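Local coordinates for ulvan Lyase-PL25 (Pseudoalteromonas sp. PLSV, PDB 5UAM), which degrades ulvan, the main cell-wall polysaccharide of green seaweeds of the Ulvales, as a polysaccharide lyase that carries a bound zinc ion, at residues 162-167 and 186-191; 174-179 and 264-269; 205-210 and 235-240. All blocks are in the same frame, centred on the assembly; numbering follows the deposited sequence. Where two conformers were deposited one is given.

From the N terminus, 162-167 leads into the strand 165-169, and contact 1 closes when 186-191 returns on the far side of the strand 175-180, which pairs with both in one antiparallel sheet of the beta-propeller. Contact 2 starts on that middle strand and closes only at 264-269, so it crosses contact 1 along the chain. Contact 3, between 205-210 and 235-240, follows contact 1 in series and is nested within the long loop of contact 2. Contact 2 ties 175-180 to 258-267 and contact 3 ties 204-211 to 232-243, so each links one of the four strands between 165 and 211 to a later one; they meet where Phe178 and Met264 pack against Phe206.

Contact 1: 162-167 and 186-191. With PO4 (phosphate ion), chain E; EDO (1,2-ethanediol), chain J.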
# COMPACT_ATOMS: atom_id res chain seq x y z
N GLY A 162 -13.72 2.98 -6.33
CA GLY A 162 -12.68 2.59 -5.40
C GLY A 162 -11.28 2.94 -5.89
O GLY A 162 -11.00 2.89 -7.09
N THR A 163 -10.43 3.32 -4.95
CA THR A 163 -8.99 3.49 -5.15
C THR A 163 -8.31 2.95 -3.90
O THR A 163 -8.82 3.13 -2.79
CB THR A 163 -8.55 5.00 -5.26
OG1 THR A 163 -9.41 5.76 -6.12
CG2 THR A 163 -7.13 5.11 -5.80
N TYR A 164 -7.13 2.36 -4.06
CA TYR A 164 -6.24 2.00 -2.95
C TYR A 164 -6.70 0.76 -2.17
O TYR A 164 -6.87 0.80 -0.94
CB TYR A 164 -5.97 3.17 -2.01
CG TYR A 164 -5.36 4.38 -2.65
CD1 TYR A 164 -4.16 4.31 -3.32
CD2 TYR A 164 -5.98 5.62 -2.56
CE1 TYR A 164 -3.59 5.43 -3.85
CE2 TYR A 164 -5.44 6.74 -3.09
CZ TYR A 164 -4.25 6.65 -3.74
OH TYR A 164 -3.67 7.78 -4.27
N ASN A 165 -6.81 -0.36 -2.87
CA ASN A 165 -7.31 -1.60 -2.29
C ASN A 165 -6.34 -2.20 -1.29
O ASN A 165 -5.15 -2.38 -1.59
CB ASN A 165 -7.53 -2.63 -3.37
CG ASN A 165 -8.56 -2.23 -4.35
OD1 ASN A 165 -9.66 -1.82 -3.97
ND2 ASN A 165 -8.25 -2.37 -5.64
N GLN A 166 -6.86 -2.59 -0.14
CA GLN A 166 -6.09 -3.20 0.92
C GLN A 166 -6.94 -4.32 1.46
O GLN A 166 -8.04 -4.08 1.95
CB GLN A 166 -5.77 -2.14 1.97
CG GLN A 166 -5.07 -0.97 1.34
CD GLN A 166 -4.79 0.14 2.28
OE1 GLN A 166 -4.17 -0.07 3.32
NE2 GLN A 166 -5.16 1.34 1.88
N ALA A 167 -6.46 -5.55 1.32
CA ALA A 167 -7.29 -6.72 1.58
C ALA A 167 -6.76 -7.48 2.78
O ALA A 167 -5.58 -7.82 2.85
CB ALA A 167 -7.30 -7.64 0.36
N SER A 186 -13.98 11.89 -0.92
CA SER A 186 -14.67 10.64 -0.72
C SER A 186 -14.37 10.09 0.67
O SER A 186 -13.28 10.30 1.21
CB SER A 186 -14.21 9.57 -1.72
OG SER A 186 -14.36 10.02 -3.06
N ASP A 187 -15.33 9.36 1.21
CA ASP A 187 -15.06 8.63 2.44
C ASP A 187 -14.13 7.46 2.16
O ASP A 187 -14.06 6.93 1.05
CB ASP A 187 -16.34 8.05 3.01
CG ASP A 187 -17.32 9.09 3.58
OD1 ASP A 187 -17.11 10.33 3.49
OD2 ASP A 187 -18.35 8.62 4.12
N TRP A 188 -13.40 7.03 3.20
CA TRP A 188 -12.74 5.73 3.20
C TRP A 188 -13.68 4.73 3.85
O TRP A 188 -14.36 5.06 4.83
CB TRP A 188 -11.40 5.76 3.92
CG TRP A 188 -10.34 6.39 3.09
CD1 TRP A 188 -10.27 7.69 2.72
CD2 TRP A 188 -9.23 5.74 2.47
NE1 TRP A 188 -9.18 7.91 1.92
CE2 TRP A 188 -8.51 6.72 1.77
CE3 TRP A 188 -8.77 4.42 2.45
CZ2 TRP A 188 -7.35 6.43 1.05
CZ3 TRP A 188 -7.58 4.13 1.71
CH2 TRP A 188 -6.91 5.14 1.05
N VAL A 189 -13.70 3.53 3.30
CA VAL A 189 -14.68 2.52 3.65
C VAL A 189 -14.01 1.15 3.72
O VAL A 189 -12.90 0.95 3.23
CB VAL A 189 -15.82 2.44 2.62
CG1 VAL A 189 -16.48 3.80 2.41
CG2 VAL A 189 -15.28 1.90 1.30
N TYR A 190 -14.75 0.20 4.25
CA TYR A 190 -14.49 -1.20 3.96
C TYR A 190 -15.75 -1.88 3.45
O TYR A 190 -16.87 -1.45 3.71
CB TYR A 190 -13.93 -1.96 5.17
CG TYR A 190 -14.89 -2.11 6.33
CD1 TYR A 190 -15.83 -3.13 6.36
CD2 TYR A 190 -14.85 -1.25 7.43
CE1 TYR A 190 -16.71 -3.28 7.43
CE2 TYR A 190 -15.71 -1.40 8.49
CZ TYR A 190 -16.64 -2.41 8.51
OH TYR A 190 -17.49 -2.54 9.59
N GLN A 191 -15.53 -2.96 2.68
CA GLN A 191 -16.57 -3.92 2.38
C GLN A 191 -16.17 -5.27 2.92
O GLN A 191 -15.02 -5.70 2.77
CB GLN A 191 -16.86 -4.02 0.87
CG GLN A 191 -17.52 -2.79 0.29
CD GLN A 191 -18.00 -2.98 -1.11
OE1 GLN A 191 -17.35 -2.57 -2.09
NE2 GLN A 191 -19.16 -3.60 -1.24
P PO4 E . -4.85 10.47 -5.84
O1 PO4 E . -4.78 11.91 -6.29
O2 PO4 E . -5.12 10.39 -4.39
O3 PO4 E . -3.49 9.89 -6.15
O4 PO4 E . -5.97 9.79 -6.61
C1 EDO J . -20.61 10.97 2.57
O1 EDO J . -19.69 11.69 3.41
C2 EDO J . -21.78 11.87 2.19
O2 EDO J . -21.27 13.03 1.51
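Tyr164, at the corner that leads into the strand 165-169, meets Trp188 of the strand 188-193 across the intervening strand 175-180 of a beta-propeller sheet. Their rings lie almost parallel, the planes only 5° apart, but they meet rim to rim and neither covers the other. Trp188 touches through the far corner of its six-membered ring, where CH2 packs 3.8 Å from CD2 of Tyr164, and the same CH2 also reaches the Tyr164 CB. On one face of the tyrosine ring, the methyl CG2 of Thr163 sits over the centre, 3.4 Å above the plane. Tyr164 has a positive phi of 76° at this corner, and with CG anti to the carbonyl carbon (chi1 -58°) its ring leans toward the indole.

Gln166 completes the contact from the side, its amide nearly perpendicular to the indole plane. Its NE2 approaches the indole edge, 3.7 Å from Trp188 CZ3, and makes a weak hydrogen bond to Tyr164 O. NE2 also bonds Ala223 O, while OE1 of this buried amide is held by Ala225 N and His43 NE2.

Tyr164 is the probable catalytic proton acceptor, close to the probable donor His99, and its hydroxyl points into a site occupied by a phosphate ion, probably from the crystallisation liquor. His99, His119, His184, Arg180 and Tyr222 hold the same anion. A phenylalanine here, lacking the hydroxyl, would probably leave the site without its likely proton acceptor and the phosphate without one polar neighbour. Tyr164 OH lies 2.8 Å from O3 of the phosphate.

Contact 2: 174-179 and 264-269; sequences DIYLFF and MSFNTK
An aromatic cluster in the beta-propeller joins the strand 175-180 to the end of the strand 258-267, two strands that are not paired with each other and probably belong to neighbouring blades. At its centre is an offset T-shaped pair: Phe266 turns its edge toward the face of Tyr176, with the planes at 89° and the ring centres 5.5 Å apart. The closest atoms are Phe266 CZ and Tyr176 CE2, at 3.7 Å. Phe266 reaches across because its CG is anti to the backbone N (chi1 171°), which carries the ring toward the facing strand. A second ring from that strand, Phe178, meets it edge to edge, with CZ 4.0 Å from Phe266 CD2. Trp273 stacks on Phe266, and Tyr190 meets both Phe266 and Tyr176, so the cluster extends beyond the two strands.

Thr268 closes the phenolic end of Tyr176. Its CB lies 3.6 Å from Tyr176 OH, while its methyl CG2 packs obliquely against the tyrosine ring and also sits above one face of Phe266, offset toward the rim. The methyl is turned into the aromatic group, while OG1 bonds to Asp231 O. The strand ends just here in an Asx turn, in which Asn267 OD1 accepts a hydrogen bond from the backbone N of Lys269 in the carbonyl plane. A water bound in the plane of the tyrosine ring bridges the two segments: it lies 2.7 Å from Tyr176 OH and donates a longer hydrogen bond to Thr268 O.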
# COMPACT_ATOMS: atom_id res chain seq x y z
N ASP A 174 -13.24 -14.39 7.32
CA ASP A 174 -13.90 -13.18 6.83
C ASP A 174 -12.90 -12.29 6.12
O ASP A 174 -11.73 -12.18 6.52
CB ASP A 174 -14.53 -12.41 7.98
CG ASP A 174 -15.76 -13.10 8.60
OD1 ASP A 174 -16.24 -14.15 8.08
OD2 ASP A 174 -16.24 -12.60 9.65
N ILE A 175 -13.37 -11.63 5.07
CA ILE A 175 -12.53 -10.81 4.20
C ILE A 175 -13.00 -9.37 4.30
O ILE A 175 -14.20 -9.08 4.16
CB ILE A 175 -12.60 -11.29 2.74
CG1 ILE A 175 -11.91 -12.66 2.63
CG2 ILE A 175 -11.97 -10.27 1.81
CD1 ILE A 175 -12.26 -13.37 1.38
N TYR A 176 -12.05 -8.47 4.55
CA TYR A 176 -12.31 -7.04 4.56
C TYR A 176 -11.48 -6.37 3.48
O TYR A 176 -10.26 -6.54 3.44
CB TYR A 176 -11.96 -6.42 5.91
CG TYR A 176 -12.84 -6.90 7.02
CD1 TYR A 176 -12.61 -8.11 7.66
CD2 TYR A 176 -13.93 -6.14 7.45
CE1 TYR A 176 -13.44 -8.53 8.69
CE2 TYR A 176 -14.76 -6.56 8.45
CZ TYR A 176 -14.51 -7.76 9.09
OH TYR A 176 -15.34 -8.18 10.10
N LEU A 177 -12.14 -5.60 2.61
CA LEU A 177 -11.47 -4.82 1.59
C LEU A 177 -11.62 -3.36 1.97
O LEU A 177 -12.74 -2.85 2.03
CB LEU A 177 -12.06 -5.05 0.20
CG LEU A 177 -11.29 -4.36 -0.93
CD1 LEU A 177 -9.96 -5.05 -1.16
CD2 LEU A 177 -12.13 -4.39 -2.22
N PHE A 178 -10.50 -2.70 2.24
CA PHE A 178 -10.45 -1.28 2.59
C PHE A 178 -10.02 -0.48 1.37
O PHE A 178 -9.15 -0.91 0.60
CB PHE A 178 -9.43 -1.05 3.71
CG PHE A 178 -9.83 -1.65 5.00
CD1 PHE A 178 -9.60 -2.99 5.23
CD2 PHE A 178 -10.43 -0.89 5.98
CE1 PHE A 178 -9.95 -3.58 6.41
CE2 PHE A 178 -10.84 -1.50 7.19
CZ PHE A 178 -10.58 -2.84 7.37
N PHE A 179 -10.65 0.66 1.15
CA PHE A 179 -10.35 1.50 0.00
C PHE A 179 -11.00 2.87 0.19
O PHE A 179 -11.87 3.06 1.05
CB PHE A 179 -10.83 0.87 -1.32
CG PHE A 179 -12.28 0.51 -1.33
CD1 PHE A 179 -12.73 -0.71 -0.83
CD2 PHE A 179 -13.23 1.36 -1.87
CE1 PHE A 179 -14.07 -1.05 -0.84
CE2 PHE A 179 -14.56 1.03 -1.89
CZ PHE A 179 -14.99 -0.19 -1.38
N MET A 264 -5.79 4.28 14.56
CA MET A 264 -6.91 3.69 15.27
C MET A 264 -6.98 2.20 14.97
O MET A 264 -6.33 1.70 14.06
CB MET A 264 -8.23 4.41 14.95
CG MET A 264 -8.64 4.35 13.50
SD MET A 264 -9.90 5.63 13.25
CE MET A 264 -10.31 5.38 11.52
N SER A 265 -7.82 1.51 15.74
CA SER A 265 -7.95 0.06 15.69
C SER A 265 -9.42 -0.30 15.50
O SER A 265 -10.31 0.39 15.99
CB SER A 265 -7.41 -0.53 17.00
OG SER A 265 -7.34 -1.94 16.99
N PHE A 266 -9.66 -1.42 14.81
CA PHE A 266 -10.98 -1.94 14.46
C PHE A 266 -11.06 -3.35 15.01
O PHE A 266 -10.31 -4.23 14.58
CB PHE A 266 -11.08 -1.91 12.93
CG PHE A 266 -12.28 -2.61 12.33
CD1 PHE A 266 -13.48 -2.79 13.00
CD2 PHE A 266 -12.17 -3.08 11.04
CE1 PHE A 266 -14.56 -3.44 12.36
CE2 PHE A 266 -13.23 -3.71 10.40
CZ PHE A 266 -14.40 -3.90 11.05
N ASN A 267 -11.94 -3.57 15.97
CA ASN A 267 -12.19 -4.91 16.49
C ASN A 267 -13.22 -5.57 15.58
O ASN A 267 -14.39 -5.17 15.57
CB ASN A 267 -12.68 -4.83 17.93
CG ASN A 267 -12.92 -6.19 18.55
OD1 ASN A 267 -13.43 -7.11 17.90
ND2 ASN A 267 -12.59 -6.32 19.82
N THR A 268 -12.79 -6.55 14.79
CA THR A 268 -13.70 -7.13 13.81
C THR A 268 -14.75 -8.04 14.43
O THR A 268 -15.73 -8.36 13.76
CB THR A 268 -12.95 -7.92 12.74
OG1 THR A 268 -12.32 -9.08 13.33
CG2 THR A 268 -11.94 -7.06 12.04
N LYS A 269 -14.58 -8.46 15.69
CA LYS A 269 -15.58 -9.30 16.34
C LYS A 269 -16.74 -8.45 16.83
O LYS A 269 -17.91 -8.81 16.63
CB LYS A 269 -14.93 -10.08 17.48
CG LYS A 269 -15.89 -10.98 18.26
CD LYS A 269 -15.18 -11.68 19.41
CE LYS A 269 -14.84 -10.74 20.58
NZ LYS A 269 -15.98 -10.52 21.53
O HOH W 1 -17.34 -6.83 11.33

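Contact 3: 205-210 and 235-240; sequences SFLKHK and VSYDYH. With ZN (zinc ion), chain D; EDO (1,2-ethanediol), chain J.
The ring of Tyr237 carries Leu207 on one face: CD1 stands 4.2 Å from the ring centroid and 22° off the normal, a CH-pi contact displaced toward the rim. The other methyl reaches the ring margin, with Leu207 CD2 3.6 Å from Tyr237 CE2, so both methyls rest against the same side of the ring. Tyr237 takes the rarer rotamer in which CG stands between the backbone N and the carbonyl carbon (chi1 48°), and its hydroxyl is held by Thr294 OG1. A second flat group, the Phe206 ring, meets Val235 obliquely, its CE2 4.1 Å from the valine CG1. Met264 packs against both Phe206 and Tyr237, linking the two apolar pairs.

Neighbouring residues Phe206 and Leu207 both point toward 235-240, as they form a classic beta bulge opposite Trp188 of the strand 188-193. Beyond the bulge the segment turns polar, and Lys208 NZ donates a 2.8 Å hydrogen bond to O1 of an ethanediol, probably from the crystallisation liquor, which also bonds Asp187. At the far end of 235-240, His240 NE2 binds zinc at 2.0 Å, a site completed by His184, Cys242 and His254. The strand that packs on Leu207 thus runs on to the metal, and the two apolar pairs join 204-211 to 232-243, which have 217-227 between them in the pairing order, probably as packing between neighbouring blades of the beta-propeller.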
# COMPACT_ATOMS: atom_id res chain seq x y z
N SER A 205 -18.42 3.36 6.06
CA SER A 205 -17.50 4.50 6.10
C SER A 205 -16.79 4.57 7.45
O SER A 205 -17.45 4.60 8.49
CB SER A 205 -18.23 5.82 5.88
OG SER A 205 -18.73 5.93 4.57
N PHE A 206 -15.46 4.66 7.43
CA PHE A 206 -14.70 4.84 8.66
C PHE A 206 -13.93 6.16 8.74
O PHE A 206 -13.58 6.59 9.86
CB PHE A 206 -13.78 3.64 8.97
CG PHE A 206 -12.63 3.47 8.01
CD1 PHE A 206 -12.76 2.69 6.86
CD2 PHE A 206 -11.42 4.08 8.26
CE1 PHE A 206 -11.71 2.53 6.00
CE2 PHE A 206 -10.36 3.93 7.40
CZ PHE A 206 -10.51 3.15 6.25
N LEU A 207 -13.73 6.86 7.63
CA LEU A 207 -13.20 8.22 7.64
C LEU A 207 -14.10 9.09 6.78
O LEU A 207 -14.42 8.72 5.65
CB LEU A 207 -11.77 8.31 7.12
CG LEU A 207 -10.71 7.81 8.11
CD1 LEU A 207 -9.38 7.55 7.39
CD2 LEU A 207 -10.52 8.80 9.24
N LYS A 208 -14.50 10.23 7.32
CA LYS A 208 -15.47 11.12 6.70
C LYS A 208 -14.80 12.22 5.88
O LYS A 208 -13.95 12.96 6.39
CB LYS A 208 -16.25 11.81 7.81
CG LYS A 208 -17.28 12.84 7.35
CD LYS A 208 -18.45 12.15 6.67
CE LYS A 208 -19.59 13.11 6.54
NZ LYS A 208 -20.78 12.45 5.90
N HIS A 209 -15.25 12.38 4.64
CA HIS A 209 -14.98 13.59 3.88
C HIS A 209 -16.15 14.55 4.03
O HIS A 209 -17.31 14.14 4.14
CB HIS A 209 -14.75 13.29 2.39
CG HIS A 209 -16.01 13.31 1.56
ND1 HIS A 209 -16.88 12.25 1.50
CD2 HIS A 209 -16.54 14.28 0.78
CE1 HIS A 209 -17.89 12.56 0.71
NE2 HIS A 209 -17.71 13.79 0.26
N LYS A 210 -15.85 15.85 4.03
CA LYS A 210 -16.87 16.88 4.20
C LYS A 210 -16.22 18.25 4.03
O LYS A 210 -14.99 18.37 4.09
CB LYS A 210 -17.54 16.83 5.59
CG LYS A 210 -16.55 16.89 6.77
CD LYS A 210 -17.31 16.99 8.09
CE LYS A 210 -16.41 16.85 9.31
NZ LYS A 210 -15.42 17.95 9.39
N VAL A 235 -5.10 0.77 11.64
CA VAL A 235 -5.16 1.71 10.53
C VAL A 235 -4.36 2.96 10.88
O VAL A 235 -4.67 3.62 11.88
CB VAL A 235 -6.61 2.09 10.17
CG1 VAL A 235 -6.64 2.97 8.92
CG2 VAL A 235 -7.46 0.82 9.98
N SER A 236 -3.38 3.31 10.05
CA SER A 236 -2.69 4.59 10.15
C SER A 236 -3.10 5.44 8.97
O SER A 236 -3.40 4.94 7.89
CB SER A 236 -1.18 4.43 10.21
OG SER A 236 -0.70 3.75 9.07
N TYR A 237 -3.14 6.75 9.17
CA TYR A 237 -3.65 7.59 8.11
C TYR A 237 -3.09 9.00 8.24
O TYR A 237 -2.76 9.44 9.33
CB TYR A 237 -5.18 7.62 8.08
CG TYR A 237 -5.93 7.85 9.38
CD1 TYR A 237 -6.09 6.83 10.32
CD2 TYR A 237 -6.58 9.05 9.61
CE1 TYR A 237 -6.84 7.01 11.45
CE2 TYR A 237 -7.33 9.25 10.74
CZ TYR A 237 -7.47 8.22 11.66
OH TYR A 237 -8.26 8.42 12.79
N ASP A 238 -2.97 9.69 7.11
CA ASP A 238 -2.68 11.12 7.11
C ASP A 238 -3.84 11.89 6.50
O ASP A 238 -4.75 11.33 5.88
CB ASP A 238 -1.30 11.49 6.49
CG ASP A 238 -1.17 11.19 4.99
OD1 ASP A 238 -1.83 10.29 4.45
OD2 ASP A 238 -0.32 11.86 4.34
N TYR A 239 -3.82 13.20 6.74
CA TYR A 239 -4.89 14.10 6.34
C TYR A 239 -4.49 14.92 5.12
O TYR A 239 -3.41 15.50 5.09
CB TYR A 239 -5.25 15.03 7.49
CG TYR A 239 -6.28 16.07 7.13
CD1 TYR A 239 -7.62 15.76 7.09
CD2 TYR A 239 -5.90 17.39 6.87
CE1 TYR A 239 -8.56 16.72 6.78
CE2 TYR A 239 -6.84 18.36 6.56
CZ TYR A 239 -8.18 18.01 6.52
OH TYR A 239 -9.10 18.98 6.22
N HIS A 240 -5.37 14.96 4.13
CA HIS A 240 -5.20 15.76 2.92
C HIS A 240 -6.09 17.00 3.02
O HIS A 240 -7.32 16.89 3.15
CB HIS A 240 -5.54 14.91 1.69
CG HIS A 240 -5.64 15.68 0.41
ND1 HIS A 240 -4.69 16.59 -0.00
CD2 HIS A 240 -6.58 15.65 -0.56
CE1 HIS A 240 -5.05 17.10 -1.17
NE2 HIS A 240 -6.19 16.54 -1.54
ZN ZN D . -7.47 16.93 -3.08
C1 EDO J . -20.61 10.97 2.57
O1 EDO J . -19.69 11.69 3.41
C2 EDO J . -21.78 11.87 2.19
O2 EDO J . -21.27 13.03 1.51